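Synaptonemal complex protein 2 (Mus musculus, PDB 5IWZ) builds the axial and lateral elements of the meiotic synaptonemal complex and is required for chromosome synapsis, fertility and the insertion of SYCP3 into these structures. Local coordinates at residues 123-128 / 169-174; 284-289 / 307-312; 292-297 / 366-371; 355-360 / 373-378. All blocks are in the same frame, centred on the assembly; numbering follows the deposited sequence.

Contact 1 (123-128 / 169-174); sequences EAVMNM and FCIQQE
M126, V125, C170, I171 and E174 form a mostly buried helix-to-helix packing contact in the armadillo-repeat-like domain. Segments 123-128 and 169-174, on helices 123-141 and 169-185, run side by side. The axes of these short segments lie 9.8 Å apart and 9° from parallel. No hydrogen bond joins the two segments.

M126 does most of the bridging. Its CG is anti to the backbone N (chi1 173°), and the chain then bends at chi2 and chi3. This brings the sulfur beside C170. M126 SD lies 3.6 Å from C170 CB and 3.5 Å from C170 O. The methyl group goes further along the helix, where M126 CE meets E174 CB at 3.4 Å. The E174 contact is therefore made by its aliphatic part. A second, purely apolar contact lies beside it: V125 CG1 meets I171 CD1 at 3.8 Å, branch end against branch end. If M126 were only an alanine, C170 CB and the aliphatic part of E174 would probably lose their partner, with a gap opened between the helices.

The carboxylate of E174 is paired within its own helix, by a salt bridge from OE2 to K178. E174 also touches E130 and F133 further along helix 123-141. Helix 66-79 packs against A124 and M128, while helix 216-229 packs against Q172 and Q173. The two helices thus lie between helices 66-79 and 216-229.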
loop_
_atom_site.group_PDB
_atom_site.type_symbol
_atom_site.label_atom_id
_atom_site.label_comp_id
_atom_site.label_asym_id
_atom_site.label_seq_id
_atom_site.Cartn_x
_atom_site.Cartn_y
_atom_site.Cartn_z
ATOM N N GLU A 123 0.545 -3.985 13.131
ATOM C CA GLU A 123 1.100 -3.053 12.156
ATOM C C GLU A 123 2.623 -2.984 12.194
ATOM O O GLU A 123 3.217 -2.246 11.395
ATOM C CB GLU A 123 0.526 -1.652 12.356
ATOM C CG GLU A 123 1.190 -0.868 13.459
ATOM C CD GLU A 123 1.001 0.622 13.285
ATOM O OE1 GLU A 123 1.441 1.150 12.240
ATOM O OE2 GLU A 123 0.415 1.261 14.189
ATOM N N ALA A 124 3.272 -3.709 13.104
ATOM C CA ALA A 124 4.708 -3.912 12.968
ATOM C C ALA A 124 5.022 -4.602 11.648
ATOM O O ALA A 124 5.989 -4.244 10.965
ATOM C CB ALA A 124 5.241 -4.728 14.141
ATOM N N VAL A 125 4.197 -5.585 11.264
ATOM C CA VAL A 125 4.350 -6.247 9.969
ATOM C C VAL A 125 4.124 -5.261 8.837
ATOM O O VAL A 125 4.825 -5.287 7.818
ATOM C CB VAL A 125 3.389 -7.442 9.851
ATOM C CG1 VAL A 125 3.355 -7.950 8.407
ATOM C CG2 VAL A 125 3.789 -8.541 10.804
ATOM N N MET A 126 3.132 -4.387 8.993
ATOM C CA MET A 126 2.872 -3.354 7.998
ATOM C C MET A 126 4.107 -2.492 7.775
ATOM O O MET A 126 4.518 -2.254 6.633
ATOM C CB MET A 126 1.690 -2.497 8.459
ATOM C CG MET A 126 1.409 -1.280 7.602
ATOM S SD MET A 126 0.810 -1.724 5.959
ATOM C CE MET A 126 2.187 -1.219 4.944
ATOM N N ASN A 127 4.708 -2.012 8.864
ATOM C CA ASN A 127 5.898 -1.175 8.756
ATOM C C ASN A 127 7.067 -1.955 8.160
ATOM O O ASN A 127 7.853 -1.405 7.386
ATOM C CB ASN A 127 6.280 -0.629 10.131
ATOM C CG ASN A 127 5.178 0.220 10.764
ATOM O OD1 ASN A 127 4.374 0.843 10.065
ATOM N ND2 ASN A 127 5.143 0.246 12.097
ATOM N N MET A 128 7.193 -3.235 8.508
ATOM C CA MET A 128 8.324 -4.029 8.027
ATOM C C MET A 128 8.287 -4.158 6.516
ATOM O O MET A 128 9.304 -3.970 5.837
ATOM C CB MET A 128 8.324 -5.413 8.682
ATOM C CG MET A 128 9.511 -6.299 8.226
ATOM S SD MET A 128 9.370 -8.003 8.786
ATOM C CE MET A 128 8.404 -8.781 7.489
ATOM N N PHE A 169 -5.398 -6.089 3.888
ATOM C CA PHE A 169 -5.549 -5.122 2.798
ATOM C C PHE A 169 -4.487 -4.030 2.848
ATOM O O PHE A 169 -4.086 -3.520 1.797
ATOM C CB PHE A 169 -6.950 -4.491 2.804
ATOM C CG PHE A 169 -7.179 -3.500 3.925
ATOM C CD1 PHE A 169 -7.559 -3.942 5.191
ATOM C CD2 PHE A 169 -7.037 -2.132 3.709
ATOM C CE1 PHE A 169 -7.795 -3.036 6.233
ATOM C CE2 PHE A 169 -7.285 -1.212 4.734
ATOM C CZ PHE A 169 -7.659 -1.669 6.009
ATOM N N CYS A 170 -4.021 -3.649 4.049
ATOM C CA CYS A 170 -3.018 -2.584 4.139
ATOM C C CYS A 170 -1.687 -3.011 3.530
ATOM O O CYS A 170 -0.950 -2.176 2.994
ATOM C CB CYS A 170 -2.786 -2.162 5.595
ATOM S SG CYS A 170 -4.230 -1.463 6.448
ATOM N N ILE A 171 -1.345 -4.290 3.634
ATOM C CA ILE A 171 -0.123 -4.771 2.998
ATOM C C ILE A 171 -0.288 -4.778 1.484
ATOM O O ILE A 171 0.592 -4.336 0.736
ATOM C CB ILE A 171 0.234 -6.163 3.544
ATOM C CG1 ILE A 171 0.595 -6.050 5.024
ATOM C CG2 ILE A 171 1.362 -6.798 2.716
ATOM C CD1 ILE A 171 0.770 -7.394 5.673
ATOM N N GLN A 172 -1.433 -5.253 1.009
ATOM C CA GLN A 172 -1.672 -5.218 -0.426
ATOM C C GLN A 172 -1.662 -3.790 -0.942
ATOM O O GLN A 172 -1.087 -3.522 -2.001
ATOM C CB GLN A 172 -2.986 -5.924 -0.759
ATOM C CG GLN A 172 -2.984 -7.385 -0.342
ATOM C CD GLN A 172 -4.346 -8.017 -0.453
ATOM O OE1 GLN A 172 -5.352 -7.363 -0.222
ATOM N NE2 GLN A 172 -4.387 -9.303 -0.802
ATOM N N GLN A 173 -2.266 -2.849 -0.198
ATOM C CA GLN A 173 -2.297 -1.459 -0.658
ATOM C C GLN A 173 -0.888 -0.889 -0.776
ATOM O O GLN A 173 -0.572 -0.165 -1.731
ATOM C CB GLN A 173 -3.152 -0.593 0.285
ATOM C CG GLN A 173 -4.649 -0.852 0.186
ATOM C CD GLN A 173 -5.481 -0.125 1.265
ATOM O OE1 GLN A 173 -4.936 0.474 2.205
ATOM N NE2 GLN A 173 -6.811 -0.179 1.120
ATOM N N GLU A 174 -0.033 -1.191 0.203
ATOM C CA GLU A 174 1.347 -0.720 0.172
ATOM C C GLU A 174 2.110 -1.317 -1.011
ATOM O O GLU A 174 2.831 -0.607 -1.726
ATOM C CB GLU A 174 2.020 -1.072 1.506
ATOM C CG GLU A 174 3.534 -0.956 1.518
ATOM C CD GLU A 174 3.998 0.465 1.282
ATOM O OE1 GLU A 174 3.175 1.402 1.452
ATOM O OE2 GLU A 174 5.182 0.647 0.908
#

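Contact 2 (284-289 / 307-312); sequences FPCLSA and FWIDFN
The F284 ring turns its edge to the face of F311, an offset edge-to-face pair. The centroids are 5.5 Å apart and the planes meet at 72°. F284 CD2 makes the closest approach, 3.5 Å from F311 CE2. The F307 ring has I309 CD1 over one face, near the rim. The methyl of A289 sits at its edge, with A289 CB 3.7 Å from F307 CE2. C286 SG approaches the same ring obliquely, 4.5 Å from the centroid, as a sulfur-aromatic contact. The backbone carbonyl carbon of F284 lies at the edge of the W308 ring. P285 meets that ring with its own ring, CD to CZ3.

F284, P285, W308, I309 and F311 belong to the antiparallel strands 281-285 and 308-312. C286 and F307 lie next to these, and A289 is on strand 288-291. F284 and I309 form a hydrogen-bonded pair, bound in both directions, with F284 N to I309 O at 2.9 Å. P285 and W308 form the next, non-hydrogen-bonded pair. A proline is compatible with this position, since the pair uses no N-H of P285 toward W308. C286 N then bonds F307 O at 2.8 Å, with a more bent N-H...O angle of 138°. C286 CB and I309 CG1 pack tightly, at 3.4 Å. The C286 sulfur reaches F307 because SG is anti to the backbone N (chi1 173°).

F284 and F311 also touch helix 383-390, and I309 touches F375. The chemistry is thus divided: backbone bonds fix the strand register, apolar groups pack on the face of F284 and I309, and P285 packs on W308 on the other.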
loop_
_atom_site.group_PDB
_atom_site.type_symbol
_atom_site.label_atom_id
_atom_site.label_comp_id
_atom_site.label_asym_id
_atom_site.label_seq_id
_atom_site.Cartn_x
_atom_site.Cartn_y
_atom_site.Cartn_z
ATOM N N PHE A 284 -21.752 5.671 -2.399
ATOM C CA PHE A 284 -22.905 6.564 -2.342
ATOM C C PHE A 284 -22.491 7.994 -2.652
ATOM O O PHE A 284 -21.429 8.438 -2.202
ATOM C CB PHE A 284 -23.578 6.561 -0.952
ATOM C CG PHE A 284 -24.250 5.262 -0.596
ATOM C CD1 PHE A 284 -25.283 4.769 -1.362
ATOM C CD2 PHE A 284 -23.845 4.540 0.513
ATOM C CE1 PHE A 284 -25.906 3.577 -1.035
ATOM C CE2 PHE A 284 -24.464 3.344 0.848
ATOM C CZ PHE A 284 -25.496 2.866 0.069
ATOM N N PRO A 285 -23.319 8.756 -3.367
ATOM C CA PRO A 285 -23.097 10.198 -3.427
ATOM C C PRO A 285 -23.414 10.818 -2.082
ATOM O O PRO A 285 -24.280 10.351 -1.335
ATOM C CB PRO A 285 -24.070 10.668 -4.516
ATOM C CG PRO A 285 -25.184 9.678 -4.472
ATOM C CD PRO A 285 -24.566 8.356 -4.050
ATOM N N CYS A 286 -22.667 11.859 -1.756
ATOM C CA CYS A 286 -22.737 12.505 -0.456
ATOM C C CYS A 286 -23.003 13.995 -0.647
ATOM O O CYS A 286 -22.477 14.615 -1.579
ATOM C CB CYS A 286 -21.434 12.282 0.313
ATOM S SG CYS A 286 -21.271 13.177 1.859
ATOM N N LEU A 287 -23.843 14.556 0.219
ATOM C CA LEU A 287 -24.236 15.955 0.078
ATOM C C LEU A 287 -23.160 16.896 0.610
ATOM O O LEU A 287 -22.859 17.912 -0.023
ATOM C CB LEU A 287 -25.564 16.203 0.810
ATOM C CG LEU A 287 -26.706 15.296 0.338
ATOM C CD1 LEU A 287 -27.916 15.401 1.273
ATOM C CD2 LEU A 287 -27.107 15.651 -1.120
ATOM N N SER A 288 -22.588 16.576 1.773
ATOM C CA SER A 288 -21.535 17.350 2.423
ATOM C C SER A 288 -20.933 16.519 3.554
ATOM O O SER A 288 -21.607 15.670 4.151
ATOM C CB SER A 288 -22.065 18.685 2.971
ATOM O OG SER A 288 -23.109 18.466 3.895
ATOM N N ALA A 289 -19.654 16.764 3.834
ATOM C CA ALA A 289 -18.933 16.051 4.877
ATOM C C ALA A 289 -18.236 17.058 5.771
ATOM O O ALA A 289 -17.827 18.123 5.304
ATOM C CB ALA A 289 -17.913 15.070 4.286
ATOM N N PHE A 307 -19.852 13.840 -5.267
ATOM C CA PHE A 307 -18.948 13.675 -4.127
ATOM C C PHE A 307 -19.150 12.253 -3.616
ATOM O O PHE A 307 -20.147 11.962 -2.953
ATOM C CB PHE A 307 -19.277 14.730 -3.074
ATOM C CG PHE A 307 -18.481 14.633 -1.799
ATOM C CD1 PHE A 307 -17.175 14.167 -1.792
ATOM C CD2 PHE A 307 -19.043 15.044 -0.602
ATOM C CE1 PHE A 307 -16.455 14.104 -0.608
ATOM C CE2 PHE A 307 -18.325 14.982 0.586
ATOM C CZ PHE A 307 -17.027 14.503 0.582
ATOM N N TRP A 308 -18.228 11.347 -3.958
ATOM C CA TRP A 308 -18.410 9.918 -3.713
ATOM C C TRP A 308 -17.819 9.493 -2.365
ATOM O O TRP A 308 -16.738 9.943 -1.985
ATOM C CB TRP A 308 -17.747 9.109 -4.830
ATOM C CG TRP A 308 -18.287 9.324 -6.239
ATOM C CD1 TRP A 308 -17.591 9.795 -7.324
ATOM C CD2 TRP A 308 -19.612 9.033 -6.713
ATOM N NE1 TRP A 308 -18.404 9.823 -8.436
ATOM C CE2 TRP A 308 -19.648 9.363 -8.091
ATOM C CE3 TRP A 308 -20.769 8.532 -6.108
ATOM C CZ2 TRP A 308 -20.794 9.205 -8.875
ATOM C CZ3 TRP A 308 -21.914 8.380 -6.889
ATOM C CH2 TRP A 308 -21.914 8.714 -8.261
ATOM N N ILE A 309 -18.530 8.608 -1.656
ATOM C CA ILE A 309 -18.052 7.948 -0.440
ATOM C C ILE A 309 -18.087 6.444 -0.691
ATOM O O ILE A 309 -19.115 5.916 -1.134
ATOM C CB ILE A 309 -18.909 8.285 0.800
ATOM C CG1 ILE A 309 -19.138 9.790 0.948
ATOM C CG2 ILE A 309 -18.287 7.671 2.079
ATOM C CD1 ILE A 309 -17.908 10.612 1.299
ATOM N N ASP A 310 -16.985 5.753 -0.381
ATOM C CA ASP A 310 -16.834 4.328 -0.668
ATOM C C ASP A 310 -16.877 3.544 0.631
ATOM O O ASP A 310 -16.102 3.819 1.553
ATOM C CB ASP A 310 -15.534 4.065 -1.422
ATOM C CG ASP A 310 -15.520 4.764 -2.754
ATOM O OD1 ASP A 310 -16.471 4.542 -3.539
ATOM O OD2 ASP A 310 -14.624 5.603 -2.980
ATOM N N PHE A 311 -17.813 2.605 0.706
ATOM C CA PHE A 311 -17.991 1.722 1.852
ATOM C C PHE A 311 -17.396 0.379 1.465
ATOM O O PHE A 311 -17.935 -0.306 0.595
ATOM C CB PHE A 311 -19.472 1.578 2.206
ATOM C CG PHE A 311 -20.097 2.824 2.783
ATOM C CD1 PHE A 311 -20.394 2.906 4.145
ATOM C CD2 PHE A 311 -20.419 3.900 1.965
ATOM C CE1 PHE A 311 -20.985 4.048 4.685
ATOM C CE2 PHE A 311 -21.018 5.040 2.497
ATOM C CZ PHE A 311 -21.304 5.117 3.851
ATOM N N ASN A 312 -16.301 -0.004 2.118
ATOM C CA ASN A 312 -15.459 -1.114 1.665
ATOM C C ASN A 312 -15.689 -2.340 2.536
ATOM O O ASN A 312 -15.165 -2.430 3.647
ATOM C CB ASN A 312 -13.999 -0.686 1.682
ATOM C CG ASN A 312 -13.749 0.488 0.758
ATOM O OD1 ASN A 312 -14.000 0.407 -0.457
ATOM N ND2 ASN A 312 -13.285 1.604 1.328
#

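Contact 3 (292-297 / 366-371); sequences GKYELQ and SKKEGK
Y294 and K368 cross obliquely on the surface of the Spt16M-like, PH-clan domain, where two short edge strands come close without pairing. Strand 294-295 is an outermost strand of the five-stranded sheet. Strand 368-370 belongs to a small antiparallel hairpin with 362-365.

The lysine chain lies over one face of the tyrosine ring. K368 CG is 4.2 Å from the Y294 ring centroid and 25° off the ring normal, which makes a CH-pi contact. K368 CB also sits near the ring, 3.7 Å from Y294 CD1. Further out, the chain runs past the root of the ring, and K368 CD and CE both lie near Y294 CB. CG of K368 points away from its own carbonyl carbon (chi1 -67°), and a bend at chi2 carries the chain on toward 294-295. At the far end of the lysine, K368 NZ makes a weak hydrogen bond to E295 O, at 3.1 Å.

With K368 cut back to an alanine, that face of Y294 would probably lose its aliphatic cover, and E295 O its weak bond from the ammonium group.

L296 packs on strand 288-291 and only grazes S366. The Y294 ring meets the hairpin with an edge as well as a face: the backbone O of E369 approaches it in plane, 3.6 Å from Y294 CE1.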
loop_
_atom_site.group_PDB
_atom_site.type_symbol
_atom_site.label_atom_id
_atom_site.label_comp_id
_atom_site.label_asym_id
_atom_site.label_seq_id
_atom_site.Cartn_x
_atom_site.Cartn_y
_atom_site.Cartn_z
ATOM N N GLY A 292 -15.467 17.427 12.674
ATOM C CA GLY A 292 -15.837 18.365 13.722
ATOM C C GLY A 292 -16.782 19.404 13.137
ATOM O O GLY A 292 -17.816 19.070 12.542
ATOM N N LYS A 293 -16.425 20.682 13.264
ATOM C CA LYS A 293 -17.247 21.759 12.725
ATOM C C LYS A 293 -16.825 22.214 11.331
ATOM O O LYS A 293 -17.501 23.067 10.751
ATOM C CB LYS A 293 -17.231 22.965 13.674
ATOM N N TYR A 294 -15.738 21.686 10.775
ATOM C CA TYR A 294 -15.177 22.214 9.535
ATOM C C TYR A 294 -15.673 21.422 8.330
ATOM O O TYR A 294 -15.536 20.196 8.286
ATOM C CB TYR A 294 -13.651 22.180 9.568
ATOM C CG TYR A 294 -13.019 22.717 10.832
ATOM C CD1 TYR A 294 -12.414 21.855 11.738
ATOM C CD2 TYR A 294 -13.002 24.080 11.110
ATOM C CE1 TYR A 294 -11.823 22.329 12.889
ATOM C CE2 TYR A 294 -12.411 24.566 12.265
ATOM C CZ TYR A 294 -11.822 23.682 13.151
ATOM O OH TYR A 294 -11.230 24.150 14.304
ATOM N N GLU A 295 -16.206 22.121 7.333
ATOM C CA GLU A 295 -16.647 21.442 6.122
ATOM C C GLU A 295 -15.435 21.022 5.297
ATOM O O GLU A 295 -14.522 21.817 5.067
ATOM C CB GLU A 295 -17.587 22.329 5.298
ATOM C CG GLU A 295 -18.083 21.666 3.997
ATOM C CD GLU A 295 -19.330 22.338 3.394
ATOM O OE1 GLU A 295 -19.556 23.542 3.653
ATOM O OE2 GLU A 295 -20.085 21.659 2.657
ATOM N N LEU A 296 -15.417 19.764 4.874
ATOM C CA LEU A 296 -14.369 19.265 3.997
ATOM C C LEU A 296 -14.683 19.659 2.560
ATOM O O LEU A 296 -15.851 19.765 2.173
ATOM C CB LEU A 296 -14.263 17.743 4.110
ATOM C CG LEU A 296 -14.065 17.197 5.525
ATOM C CD1 LEU A 296 -14.061 15.676 5.509
ATOM C CD2 LEU A 296 -12.764 17.721 6.101
ATOM N N GLN A 297 -13.641 19.886 1.761
ATOM C CA GLN A 297 -13.878 20.363 0.403
ATOM C C GLN A 297 -14.108 19.192 -0.537
ATOM O O GLN A 297 -13.407 18.174 -0.491
ATOM C CB GLN A 297 -12.747 21.264 -0.121
ATOM C CG GLN A 297 -11.306 20.762 -0.051
ATOM C CD GLN A 297 -11.054 19.505 -0.782
ATOM O OE1 GLN A 297 -11.031 19.433 -1.960
ATOM N NE2 GLN A 297 -10.898 18.493 -0.068
ATOM N N SER A 366 -6.542 17.938 6.046
ATOM C CA SER A 366 -6.326 19.250 5.428
ATOM C C SER A 366 -6.163 20.348 6.483
ATOM O O SER A 366 -6.870 21.356 6.497
ATOM C CB SER A 366 -7.444 19.587 4.431
ATOM O OG SER A 366 -8.734 19.257 4.918
ATOM N N LYS A 367 -5.188 20.131 7.368
ATOM C CA LYS A 367 -4.815 21.066 8.434
ATOM C C LYS A 367 -5.981 21.427 9.353
ATOM O O LYS A 367 -5.916 22.434 10.064
ATOM C CB LYS A 367 -4.172 22.346 7.874
ATOM C CG LYS A 367 -2.640 22.306 7.915
ATOM C CD LYS A 367 -2.078 22.758 9.271
ATOM C CE LYS A 367 -0.554 22.658 9.317
ATOM N NZ LYS A 367 0.072 23.260 8.114
ATOM N N LYS A 368 -7.044 20.622 9.365
ATOM C CA LYS A 368 -8.106 20.719 10.359
ATOM C C LYS A 368 -8.112 19.444 11.193
ATOM O O LYS A 368 -7.702 18.384 10.721
ATOM C CB LYS A 368 -9.468 20.924 9.701
ATOM C CG LYS A 368 -9.611 22.263 8.989
ATOM C CD LYS A 368 -10.554 22.126 7.800
ATOM C CE LYS A 368 -11.106 23.471 7.362
ATOM N NZ LYS A 368 -12.423 23.345 6.690
ATOM N N GLU A 369 -8.564 19.551 12.442
ATOM C CA GLU A 369 -8.562 18.418 13.358
ATOM C C GLU A 369 -9.932 18.222 13.990
ATOM O O GLU A 369 -10.693 19.171 14.179
ATOM C CB GLU A 369 -7.548 18.576 14.481
ATOM C CG GLU A 369 -6.224 19.134 14.082
ATOM C CD GLU A 369 -5.373 19.429 15.301
ATOM O OE1 GLU A 369 -5.517 20.525 15.882
ATOM O OE2 GLU A 369 -4.568 18.571 15.712
ATOM N N GLY A 370 -10.225 16.974 14.327
ATOM C CA GLY A 370 -11.471 16.657 14.986
ATOM C C GLY A 370 -11.501 15.193 15.364
ATOM O O GLY A 370 -10.636 14.401 14.979
ATOM N N LYS A 371 -12.559 14.843 16.084
ATOM C CA LYS A 371 -12.789 13.515 16.618
ATOM C C LYS A 371 -14.061 12.906 16.060
ATOM O O LYS A 371 -14.404 11.774 16.410
ATOM C CB LYS A 371 -12.888 13.584 18.155
ATOM C CG LYS A 371 -12.408 12.340 18.888
ATOM C CD LYS A 371 -12.657 12.469 20.395
ATOM C CE LYS A 371 -12.074 11.286 21.192
ATOM N NZ LYS A 371 -12.948 10.055 21.172
#

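Contact 4 (355-360 / 373-378); sequences LTLTLK and LLFYFD
L355 and F375, then L357 and L373, form two hydrogen-bonded pairs in an antiparallel ladder between strands 352-359 and 372-378. The axes of these short segments are 4.8 Å apart, and their N-to-C directions make an angle of 169°, nearly antiparallel. Each pair is bonded in both directions. The straightest bond is L357 N to L373 O, 2.8 Å long with an N-H...O angle of 179°. T356 and L374 form the non-hydrogen-bonded pair between them. There L374 CA lies 3.4 Å from L355 O, a CA-H...O contact.

The side chains of L355, L357, L373 and F375 fall on one face of the sheet. L355 and F375 lie side by side and point the same way. L357 crosses F375 obliquely. Its CG lies opposite its carbonyl carbon (chi1 -60°), which carries L357 CD1 to the ring edge, 3.9 Å from F375 CE2. L355 CB lies at the edge of the F377 ring, 4.2 Å from CE2. Beyond L357, L359 CD1 meets L373 CD1 at 4.1 Å, methyl to methyl. On the other face T356 CG2 is 4.0 Å from L374 CD1.

The L355 face packs against the four-stranded sheet. F375 stacks edge-to-face with F320 and touches I309, while V336 meets L357, L359 and L373. The polar groups linking these strands are backbone amides and carbonyls. The side chains on this face add only apolar contacts, as expected of a hydrophobic interior between two sheets.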
loop_
_atom_site.group_PDB
_atom_site.type_symbol
_atom_site.label_atom_id
_atom_site.label_comp_id
_atom_site.label_asym_id
_atom_site.label_seq_id
_atom_site.Cartn_x
_atom_site.Cartn_y
_atom_site.Cartn_z
ATOM N N LEU A 355 -24.860 10.503 8.906
ATOM C CA LEU A 355 -23.999 9.487 9.503
ATOM C C LEU A 355 -22.940 10.225 10.310
ATOM O O LEU A 355 -22.111 10.945 9.738
ATOM C CB LEU A 355 -23.359 8.610 8.423
ATOM C CG LEU A 355 -22.231 7.677 8.902
ATOM C CD1 LEU A 355 -22.765 6.614 9.863
ATOM C CD2 LEU A 355 -21.570 7.020 7.679
ATOM N N THR A 356 -22.973 10.054 11.632
ATOM C CA THR A 356 -21.999 10.644 12.544
ATOM C C THR A 356 -21.092 9.549 13.082
ATOM O O THR A 356 -21.575 8.629 13.748
ATOM C CB THR A 356 -22.699 11.347 13.705
ATOM O OG1 THR A 356 -23.586 12.332 13.179
ATOM C CG2 THR A 356 -21.667 12.047 14.616
ATOM N N LEU A 357 -19.789 9.643 12.781
ATOM C CA LEU A 357 -18.775 8.699 13.265
ATOM C C LEU A 357 -17.988 9.355 14.383
ATOM O O LEU A 357 -17.324 10.369 14.155
ATOM C CB LEU A 357 -17.792 8.284 12.170
ATOM C CG LEU A 357 -18.198 7.579 10.875
ATOM C CD1 LEU A 357 -16.950 7.403 9.978
ATOM C CD2 LEU A 357 -18.852 6.244 11.185
ATOM N N THR A 358 -18.054 8.783 15.579
ATOM C CA THR A 358 -17.198 9.206 16.679
ATOM C C THR A 358 -15.921 8.377 16.611
ATOM O O THR A 358 -15.980 7.149 16.705
ATOM C CB THR A 358 -17.904 9.019 18.022
ATOM O OG1 THR A 358 -19.084 9.818 18.051
ATOM C CG2 THR A 358 -17.006 9.434 19.190
ATOM N N LEU A 359 -14.783 9.035 16.422
ATOM C CA LEU A 359 -13.505 8.339 16.332
ATOM C C LEU A 359 -12.846 8.197 17.702
ATOM O O LEU A 359 -13.056 9.011 18.601
ATOM C CB LEU A 359 -12.560 9.076 15.392
ATOM C CG LEU A 359 -13.124 9.398 14.001
ATOM C CD1 LEU A 359 -12.059 10.134 13.215
ATOM C CD2 LEU A 359 -13.569 8.139 13.270
ATOM N N LYS A 360 -12.028 7.154 17.841
ATOM C CA LYS A 360 -11.329 6.875 19.086
ATOM C C LYS A 360 -10.176 7.834 19.342
ATOM O O LYS A 360 -9.604 7.797 20.439
ATOM C CB LYS A 360 -10.802 5.433 19.089
ATOM C CG LYS A 360 -11.879 4.388 19.277
ATOM C CD LYS A 360 -11.344 2.960 19.191
ATOM C CE LYS A 360 -12.503 1.979 19.250
ATOM N NZ LYS A 360 -12.113 0.536 19.215
ATOM N N LEU A 373 -16.573 12.595 12.411
ATOM C CA LEU A 373 -16.801 12.806 10.992
ATOM C C LEU A 373 -18.295 12.712 10.730
ATOM O O LEU A 373 -18.941 11.756 11.171
ATOM C CB LEU A 373 -16.052 11.763 10.158
ATOM C CG LEU A 373 -14.553 11.997 9.988
ATOM C CD1 LEU A 373 -13.894 10.689 9.564
ATOM C CD2 LEU A 373 -14.317 13.082 8.941
ATOM N N LEU A 374 -18.832 13.699 10.017
ATOM C CA LEU A 374 -20.250 13.781 9.689
ATOM C C LEU A 374 -20.418 13.708 8.179
ATOM O O LEU A 374 -19.742 14.428 7.438
ATOM C CB LEU A 374 -20.867 15.087 10.212
ATOM C CG LEU A 374 -21.235 15.232 11.689
ATOM C CD1 LEU A 374 -20.024 15.086 12.649
ATOM C CD2 LEU A 374 -21.920 16.576 11.888
ATOM N N PHE A 375 -21.299 12.825 7.725
ATOM C CA PHE A 375 -21.617 12.676 6.313
ATOM C C PHE A 375 -23.121 12.855 6.150
ATOM O O PHE A 375 -23.904 12.151 6.802
ATOM C CB PHE A 375 -21.182 11.303 5.789
ATOM C CG PHE A 375 -19.706 11.003 5.971
ATOM C CD1 PHE A 375 -18.791 11.300 4.960
ATOM C CD2 PHE A 375 -19.240 10.434 7.140
ATOM C CE1 PHE A 375 -17.442 11.026 5.115
ATOM C CE2 PHE A 375 -17.881 10.155 7.312
ATOM C CZ PHE A 375 -16.985 10.450 6.293
ATOM N N TYR A 376 -23.524 13.801 5.303
ATOM C CA TYR A 376 -24.936 14.017 4.985
ATOM C C TYR A 376 -25.269 13.364 3.649
ATOM O O TYR A 376 -24.585 13.595 2.647
ATOM C CB TYR A 376 -25.271 15.510 4.927
ATOM C CG TYR A 376 -25.249 16.212 6.269
ATOM C CD1 TYR A 376 -24.069 16.764 6.762
ATOM C CD2 TYR A 376 -26.400 16.328 7.039
ATOM C CE1 TYR A 376 -24.032 17.404 7.984
ATOM C CE2 TYR A 376 -26.378 16.976 8.270
ATOM C CZ TYR A 376 -25.193 17.512 8.730
ATOM O OH TYR A 376 -25.153 18.151 9.944
ATOM N N PHE A 377 -26.315 12.547 3.645
ATOM C CA PHE A 377 -26.757 11.808 2.476
ATOM C C PHE A 377 -28.223 12.104 2.181
ATOM O O PHE A 377 -28.986 12.490 3.066
ATOM C CB PHE A 377 -26.609 10.297 2.685
ATOM C CG PHE A 377 -25.187 9.833 2.856
ATOM C CD1 PHE A 377 -24.382 9.582 1.749
ATOM C CD2 PHE A 377 -24.674 9.614 4.120
ATOM C CE1 PHE A 377 -23.073 9.122 1.908
ATOM C CE2 PHE A 377 -23.362 9.162 4.289
ATOM C CZ PHE A 377 -22.562 8.929 3.182
ATOM N N ASP A 378 -28.606 11.908 0.921
ATOM C CA ASP A 378 -30.015 11.907 0.560
ATOM C C ASP A 378 -30.760 10.821 1.336
ATOM O O ASP A 378 -30.256 9.714 1.528
ATOM C CB ASP A 378 -30.173 11.679 -0.937
ATOM C CG ASP A 378 -31.625 11.758 -1.378
ATOM O OD1 ASP A 378 -32.122 12.888 -1.560
ATOM O OD2 ASP A 378 -32.265 10.697 -1.518
#

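How the contacts relate
Contact 1 comes first along the chain and lies in the helical armadillo-repeat-like domain. Contacts 2, 3 and 4 all lie in the Spt16M-like domain, with centres 26 to 27 Å from that of contact 1. The nearest atoms of contacts 1 and 2 are about 7 Å apart. Contacts 2 and 4 have centres 11 Å apart and share the five-stranded sheet, which contact 3 also reaches. The centre of contact 3 is 16 Å from that of contact 2 and 12 Å from that of contact 4. Its segments alternate with theirs. Contact 2 also reaches the four-stranded sheet. Residues distant in sequence thus close one beta domain, beside the helical one, in this N-terminal part of a much longer protein.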